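Local coordinates for protein taurine dioxygenase (Burkholderia ambifaria, PDB 5VN6) that probably catalyses the iron- and 2-oxoglutarate-dependent oxygenation of taurine, at residues F37-I40 / R41-L45; R159-I162 / E163-F166; F213-P216 / A217-R220. One frame throughout, in Å; residues are numbered along the deposited sequence.

Contact 1: F37-I40 / R41-L45; sequences FAEI and RTQLL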
loop_
_atom_site.group_PDB
_atom_site.type_symbol
_atom_site.label_atom_id
_atom_site.label_comp_id
_atom_site.label_asym_id
_atom_site.label_seq_id
_atom_site.Cartn_x
_atom_site.Cartn_y
_atom_site.Cartn_z
ATOM N N PHE A 37 7.372 29.440 9.874
ATOM C CA PHE A 37 7.799 28.764 8.654
ATOM C C PHE A 37 9.023 27.893 8.889
ATOM O O PHE A 37 9.125 26.804 8.313
ATOM C CB PHE A 37 8.111 29.740 7.522
ATOM C CG PHE A 37 8.553 29.025 6.289
ATOM C CD1 PHE A 37 7.635 28.326 5.536
ATOM C CD2 PHE A 37 9.891 28.962 5.942
ATOM C CE1 PHE A 37 8.019 27.611 4.429
ATOM C CE2 PHE A 37 10.290 28.246 4.832
ATOM C CZ PHE A 37 9.352 27.568 4.073
ATOM N N ALA A 38 9.991 28.385 9.673
ATOM C CA ALA A 38 11.182 27.594 9.976
ATOM C C ALA A 38 10.816 26.240 10.581
ATOM O O ALA A 38 11.340 25.197 10.166
ATOM C CB ALA A 38 12.105 28.375 10.915
ATOM N N GLU A 39 9.904 26.237 11.554
ATOM C CA GLU A 39 9.502 24.984 12.184
ATOM C C GLU A 39 8.819 24.045 11.189
ATOM O O GLU A 39 9.117 22.847 11.148
ATOM C CB GLU A 39 8.589 25.274 13.372
ATOM C CG GLU A 39 9.239 25.013 14.723
ATOM C CD GLU A 39 9.564 23.543 14.961
ATOM O OE1 GLU A 39 10.765 23.206 15.014
ATOM O OE2 GLU A 39 8.624 22.727 15.093
ATOM N N ILE A 40 7.904 24.573 10.374
ATOM C CA ILE A 40 7.257 23.760 9.351
ATOM C C ILE A 40 8.297 23.138 8.433
ATOM O O ILE A 40 8.208 21.957 8.074
ATOM C CB ILE A 40 6.250 24.614 8.561
ATOM C CG1 ILE A 40 5.115 25.085 9.478
ATOM C CG2 ILE A 40 5.728 23.839 7.357
ATOM C CD1 ILE A 40 4.047 25.912 8.760
ATOM N N ARG A 41 9.294 23.927 8.031
ATOM C CA ARG A 41 10.362 23.395 7.194
ATOM C C ARG A 41 11.122 22.289 7.916
ATOM O O ARG A 41 11.413 21.234 7.334
ATOM C CB ARG A 41 11.301 24.517 6.773
ATOM C CG ARG A 41 12.511 24.030 6.052
ATOM C CD ARG A 41 13.339 25.189 5.511
ATOM N NE ARG A 41 14.549 24.666 4.897
ATOM C CZ ARG A 41 15.616 24.276 5.587
ATOM N NH1 ARG A 41 15.632 24.388 6.911
ATOM N NH2 ARG A 41 16.676 23.789 4.953
ATOM N N THR A 42 11.463 22.516 9.188
ATOM C CA THR A 42 12.137 21.468 9.947
ATOM C C THR A 42 11.282 20.205 9.984
ATOM O O THR A 42 11.778 19.105 9.711
ATOM C CB THR A 42 12.459 21.959 11.355
ATOM O OG1 THR A 42 13.484 22.967 11.287
ATOM C CG2 THR A 42 12.962 20.826 12.209
ATOM N N GLN A 43 9.975 20.354 10.235
ATOM C CA GLN A 43 9.107 19.176 10.308
ATOM C C GLN A 43 9.013 18.462 8.965
ATOM O O GLN A 43 8.996 17.228 8.923
ATOM C CB GLN A 43 7.714 19.560 10.807
ATOM C CG GLN A 43 7.644 20.090 12.238
ATOM C CD GLN A 43 8.183 19.117 13.289
ATOM O OE1 GLN A 43 8.084 17.901 13.149
ATOM N NE2 GLN A 43 8.718 19.666 14.375
ATOM N N LEU A 44 8.953 19.210 7.858
ATOM C CA LEU A 44 8.891 18.575 6.540
ATOM C C LEU A 44 10.121 17.708 6.282
ATOM O O LEU A 44 10.006 16.588 5.761
ATOM C CB LEU A 44 8.735 19.636 5.441
ATOM C CG LEU A 44 8.707 19.114 3.992
ATOM C CD1 LEU A 44 7.472 18.282 3.657
ATOM C CD2 LEU A 44 8.870 20.262 2.986
ATOM N N LEU A 45 11.308 18.202 6.645
ATOM C CA LEU A 45 12.522 17.419 6.426
ATOM C C LEU A 45 12.524 16.133 7.251
ATOM O O LEU A 45 13.035 15.105 6.796
ATOM C CB LEU A 45 13.755 18.261 6.764
ATOM C CG LEU A 45 14.103 19.382 5.786
ATOM C CD1 LEU A 45 15.301 20.174 6.298
ATOM C CD2 LEU A 45 14.377 18.828 4.381
HETATM O O HOH W 1 13.994 25.616 9.169
HETATM O O HOH W 2 13.091 24.672 13.391
#
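The carbonyl oxygen of Ala38 is gripped by the amide of Thr42 and by a water: Thr42 N donates to Ala38 O at 2.9 Å, and the water donates a hydrogen bond to it at the same distance. This is the i to i+4 repeat of an alpha-helix, here within helix 34-47, and Arg41 N to Phe37 O, Gln43 N to Glu39 O and Leu44 N to Ile40 O continue it along the backbone. The water on Ala38 O also accepts from Arg41 NH1, which reaches it in the plane of the guanidinium, while NH2 of the same group forms a salt bridge with Glu195. Arg41 turns CG away from its own amide nitrogen (chi1 173°) and stays extended to NE, which carries the guanidinium well away from the backbone, and CD1 of Leu45 lies over one of its faces. One residue further along the helix, Glu39 and Gln43 pair by their side chains. Both chains bend at chi2, which brings Gln43 NE2 to 3.1 Å from Glu39 OE2, a fairly straight bond (165°) that uses the syn side of a carboxylate turned 64° from the amide plane. On the buried flank, Ile40, Gln43 and Leu44 rest on Leu50 of strand 49-52, and Phe37 meets Phe69 edge-to-face. A second water links the remaining carboxylate oxygen, Glu39 OE1, to Thr42 OG1, 2.7 Å from the hydroxyl.

Contact 2: R159-I162 / E163-F166; sequences RHSI and EASF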
loop_
_atom_site.group_PDB
_atom_site.type_symbol
_atom_site.label_atom_id
_atom_site.label_comp_id
_atom_site.label_asym_id
_atom_site.label_seq_id
_atom_site.Cartn_x
_atom_site.Cartn_y
_atom_site.Cartn_z
ATOM N N ARG A 159 18.274 5.730 -16.065
ATOM C CA ARG A 159 17.576 6.745 -16.850
ATOM C C ARG A 159 16.073 6.734 -16.571
ATOM O O ARG A 159 15.476 5.666 -16.374
ATOM C CB ARG A 159 17.866 6.585 -18.346
ATOM C CG ARG A 159 19.179 7.312 -18.728
ATOM C CD ARG A 159 19.514 7.334 -20.215
ATOM N NE ARG A 159 20.923 7.679 -20.406
ATOM C CZ ARG A 159 21.422 8.917 -20.368
ATOM N NH1 ARG A 159 20.636 9.960 -20.166
ATOM N NH2 ARG A 159 22.719 9.114 -20.532
ATOM N N HIS A 160 15.490 7.940 -16.523
ATOM C CA HIS A 160 14.078 8.190 -16.228
ATOM C C HIS A 160 13.452 8.871 -17.432
ATOM O O HIS A 160 13.931 9.926 -17.861
ATOM C CB HIS A 160 13.921 9.086 -15.005
ATOM C CG HIS A 160 14.625 8.582 -13.789
ATOM N ND1 HIS A 160 13.992 8.451 -12.575
ATOM C CD2 HIS A 160 15.902 8.173 -13.597
ATOM C CE1 HIS A 160 14.850 7.995 -11.682
ATOM N NE2 HIS A 160 16.014 7.802 -12.277
ATOM N N SER A 161 12.384 8.290 -17.967
ATOM C CA SER A 161 11.945 8.628 -19.313
ATOM C C SER A 161 10.519 9.150 -19.309
ATOM O O SER A 161 9.611 8.479 -18.817
ATOM C CB SER A 161 12.051 7.406 -20.241
ATOM O OG SER A 161 11.363 7.643 -21.448
ATOM N N ILE A 162 10.311 10.327 -19.902
ATOM C CA ILE A 162 8.931 10.719 -20.139
ATOM C C ILE A 162 8.435 10.059 -21.419
ATOM O O ILE A 162 7.229 9.806 -21.566
ATOM C CB ILE A 162 8.772 12.249 -20.186
ATOM C CG1 ILE A 162 7.289 12.617 -20.112
ATOM C CG2 ILE A 162 9.354 12.821 -21.482
ATOM C CD1 ILE A 162 7.028 14.084 -19.899
ATOM N N GLU A 163 9.355 9.749 -22.342
ATOM C CA GLU A 163 8.992 9.059 -23.576
ATOM C C GLU A 163 8.213 7.779 -23.301
ATOM O O GLU A 163 7.187 7.515 -23.938
ATOM C CB GLU A 163 10.242 8.728 -24.396
ATOM C CG GLU A 163 9.889 7.837 -25.567
ATOM C CD GLU A 163 11.071 7.359 -26.377
ATOM O OE1 GLU A 163 12.140 7.075 -25.810
ATOM O OE2 GLU A 163 10.915 7.272 -27.607
ATOM N N ALA A 164 8.713 6.952 -22.375
ATOM C CA ALA A 164 8.155 5.629 -22.124
ATOM C C ALA A 164 6.984 5.640 -21.149
ATOM O O ALA A 164 6.347 4.594 -20.952
ATOM C CB ALA A 164 9.251 4.680 -21.612
ATOM N N SER A 165 6.686 6.775 -20.527
ATOM C CA SER A 165 5.514 6.842 -19.662
ATOM C C SER A 165 4.435 7.681 -20.345
ATOM O O SER A 165 3.530 7.126 -20.979
ATOM C CB SER A 165 5.884 7.397 -18.279
ATOM O OG SER A 165 6.674 8.578 -18.387
ATOM N N PHE A 166 4.524 9.011 -20.240
ATOM C CA PHE A 166 3.494 9.885 -20.811
ATOM C C PHE A 166 3.479 9.833 -22.339
ATOM O O PHE A 166 2.413 9.921 -22.961
ATOM C CB PHE A 166 3.691 11.325 -20.328
ATOM C CG PHE A 166 3.290 11.539 -18.899
ATOM C CD1 PHE A 166 4.167 11.237 -17.865
ATOM C CD2 PHE A 166 2.022 12.011 -18.582
ATOM C CE1 PHE A 166 3.803 11.427 -16.537
ATOM C CE2 PHE A 166 1.647 12.197 -17.251
ATOM C CZ PHE A 166 2.543 11.903 -16.228
HETATM O O HOH W 3 12.581 6.187 -23.281
#
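Where strand 157-160 ends, the chain folds into a type I beta turn stitched by two serines, at the start of the loop that leads to helix 172-181. Ser161 has OG anti to its backbone N (chi1 167°), a torsion that swings the hydroxyl forward over the turn, where it accepts from Ala164 N at 2.9 Å with an N-H...O angle of 157°. The same hydroxyl donates a hydrogen bond to a water at 2.6 Å, and that water in turn donates to Glu163 OE1. The Glu163 carboxylate is held chiefly from helix 172-181, by salt bridges to Lys179 and Arg175. The second serine answers in the reverse direction: Ser165 OG donates to Ser161 O at 3.0 Å, in the carbonyl plane and on a lone pair. Ser165 N closes the turn on Ile162 O at 3.2 Å, from above the carbonyl plane, with Glu163 and Ala164 at the corners. On the apolar side, CG1 of Ile162 packs against CB of Phe166 at 3.8 Å, and the Phe166 ring stacks on Tyr101. The whole is a type I beta turn at a strand exit, with Ser161 OG on Ala164 N as an added side-chain bond, leading to Phe166 near the metal site.

Contact 3: F213-P216 / A217-R220; sequences FHTP and ARVR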
loop_
_atom_site.group_PDB
_atom_site.type_symbol
_atom_site.label_atom_id
_atom_site.label_comp_id
_atom_site.label_asym_id
_atom_site.label_seq_id
_atom_site.Cartn_x
_atom_site.Cartn_y
_atom_site.Cartn_z
ATOM N N PHE A 213 25.520 -0.705 -15.404
ATOM C CA PHE A 213 25.472 -1.980 -14.699
ATOM C C PHE A 213 26.479 -2.983 -15.252
ATOM O O PHE A 213 27.095 -3.736 -14.487
ATOM C CB PHE A 213 24.054 -2.553 -14.792
ATOM C CG PHE A 213 23.871 -3.869 -14.087
ATOM C CD1 PHE A 213 23.421 -3.909 -12.770
ATOM C CD2 PHE A 213 24.162 -5.072 -14.743
ATOM C CE1 PHE A 213 23.261 -5.116 -12.115
ATOM C CE2 PHE A 213 24.006 -6.287 -14.097
ATOM C CZ PHE A 213 23.548 -6.313 -12.774
ATOM N N HIS A 214 26.635 -3.034 -16.576
ATOM C CA HIS A 214 27.398 -4.096 -17.218
ATOM C C HIS A 214 28.900 -3.892 -16.995
ATOM O O HIS A 214 29.570 -3.234 -17.796
ATOM C CB HIS A 214 27.028 -4.138 -18.703
ATOM C CG HIS A 214 27.400 -5.408 -19.406
ATOM N ND1 HIS A 214 28.631 -6.009 -19.259
ATOM C CD2 HIS A 214 26.740 -6.130 -20.344
ATOM C CE1 HIS A 214 28.695 -7.078 -20.037
ATOM N NE2 HIS A 214 27.561 -7.172 -20.708
ATOM N N THR A 215 29.422 -4.417 -15.892
ATOM C CA THR A 215 30.821 -4.345 -15.498
ATOM C C THR A 215 31.314 -5.747 -15.180
ATOM O O THR A 215 30.514 -6.637 -14.870
ATOM C CB THR A 215 31.014 -3.454 -14.257
ATOM O OG1 THR A 215 30.359 -4.061 -13.134
ATOM C CG2 THR A 215 30.442 -2.045 -14.484
ATOM N N PRO A 216 32.630 -5.980 -15.235
ATOM C CA PRO A 216 33.144 -7.320 -14.900
ATOM C C PRO A 216 32.809 -7.772 -13.487
ATOM O O PRO A 216 32.753 -8.981 -13.234
ATOM C CB PRO A 216 34.660 -7.170 -15.086
ATOM C CG PRO A 216 34.812 -6.041 -16.056
ATOM C CD PRO A 216 33.700 -5.084 -15.707
ATOM N N ALA A 217 32.579 -6.841 -12.559
ATOM C CA ALA A 217 32.221 -7.217 -11.200
ATOM C C ALA A 217 30.822 -7.807 -11.139
ATOM O O ALA A 217 30.549 -8.676 -10.301
ATOM C CB ALA A 217 32.330 -6.003 -10.281
ATOM N N ARG A 218 29.933 -7.382 -12.035
ATOM C CA ARG A 218 28.553 -7.836 -11.995
ATOM C C ARG A 218 28.203 -8.862 -13.062
ATOM O O ARG A 218 27.202 -9.560 -12.908
ATOM C CB ARG A 218 27.602 -6.650 -12.156
ATOM C CG ARG A 218 27.734 -5.586 -11.105
ATOM C CD ARG A 218 26.673 -4.533 -11.328
ATOM N NE ARG A 218 26.786 -3.466 -10.348
ATOM C CZ ARG A 218 27.415 -2.323 -10.579
ATOM N NH1 ARG A 218 27.467 -1.402 -9.629
ATOM N NH2 ARG A 218 27.968 -2.095 -11.774
ATOM N N VAL A 219 28.971 -8.974 -14.138
ATOM C CA VAL A 219 28.541 -9.755 -15.292
ATOM C C VAL A 219 29.597 -10.807 -15.606
ATOM O O VAL A 219 30.701 -10.477 -16.064
ATOM C CB VAL A 219 28.261 -8.866 -16.511
ATOM C CG1 VAL A 219 28.005 -9.724 -17.763
ATOM C CG2 VAL A 219 27.079 -7.943 -16.217
ATOM N N ARG A 220 29.237 -12.077 -15.403
ATOM C CA ARG A 220 30.047 -13.206 -15.844
ATOM C C ARG A 220 29.607 -13.649 -17.236
ATOM O O ARG A 220 30.433 -13.841 -18.139
ATOM C CB ARG A 220 29.918 -14.379 -14.853
ATOM C CG ARG A 220 29.852 -14.013 -13.349
ATOM C CD ARG A 220 29.153 -15.129 -12.506
ATOM N NE ARG A 220 27.784 -15.387 -12.989
ATOM C CZ ARG A 220 27.012 -16.408 -12.618
ATOM N NH1 ARG A 220 27.456 -17.307 -11.739
ATOM N NH2 ARG A 220 25.789 -16.532 -13.119
#
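Aliphatic carbons over aromatic faces account for much of the side-chain packing between Phe213-Pro216 and Ala217-Arg220, a surface loop ahead of helix 222-225. CD of Arg218 lies over the face of the Phe213 ring, a CH-pi contact 3.7 Å from the ring centroid. The guanidinium beyond it is tilted only 26° from the ring plane. A second CH-pi contact has CG2 of Val219 above the His214 ring, 4.1 Å from its centroid, and the same methyl also touches Phe213 CE2.

The hydrogen bonds build a type I beta turn, with Pro216 and Ala217 at its corners, after an inverse gamma turn centred on His214. Thr215 O accepts twice, from Arg218 N at 3.0 Å, well above the carbonyl plane, and from Val219 N at 2.9 Å, nearly in line with C=O. Arg218 NH2, on an extended chain, makes a long bond (3.3 Å) to Phe213 O from above the carbonyl plane.

Ionic anchoring comes from outside: Arg218 NH1 forms a salt bridge with Asp155 and a hydrogen bond to Gln152 O. One arginine thus serves both chemistries, its methylene on an aromatic face and its charged end, probably fixed in rotation, tying the loop to residues 152-155.

In the fold
Short-range contacts here shape separate parts of one fold. They follow in series and none touches another. Contacts 1 and 2 lie on opposite sides of the chain's centre, 32 Å apart between centres, whereas contact 3 is peripheral, centred 31 Å from the chain's centre. Contact 2 is nearest the metal site of His106, Asp108 and His266: the Phe166 side chain is about 7 Å from the magnesium ion, probably in the place of the catalytic iron. Contact 1 is more remote, with the Leu44 side chain about 11 Å from that of His266. Strand 207-210 pairs with strand 157-160 and leads into contact 3, yet the nearest atoms of contacts 2 and 3 remain about 10 Å apart.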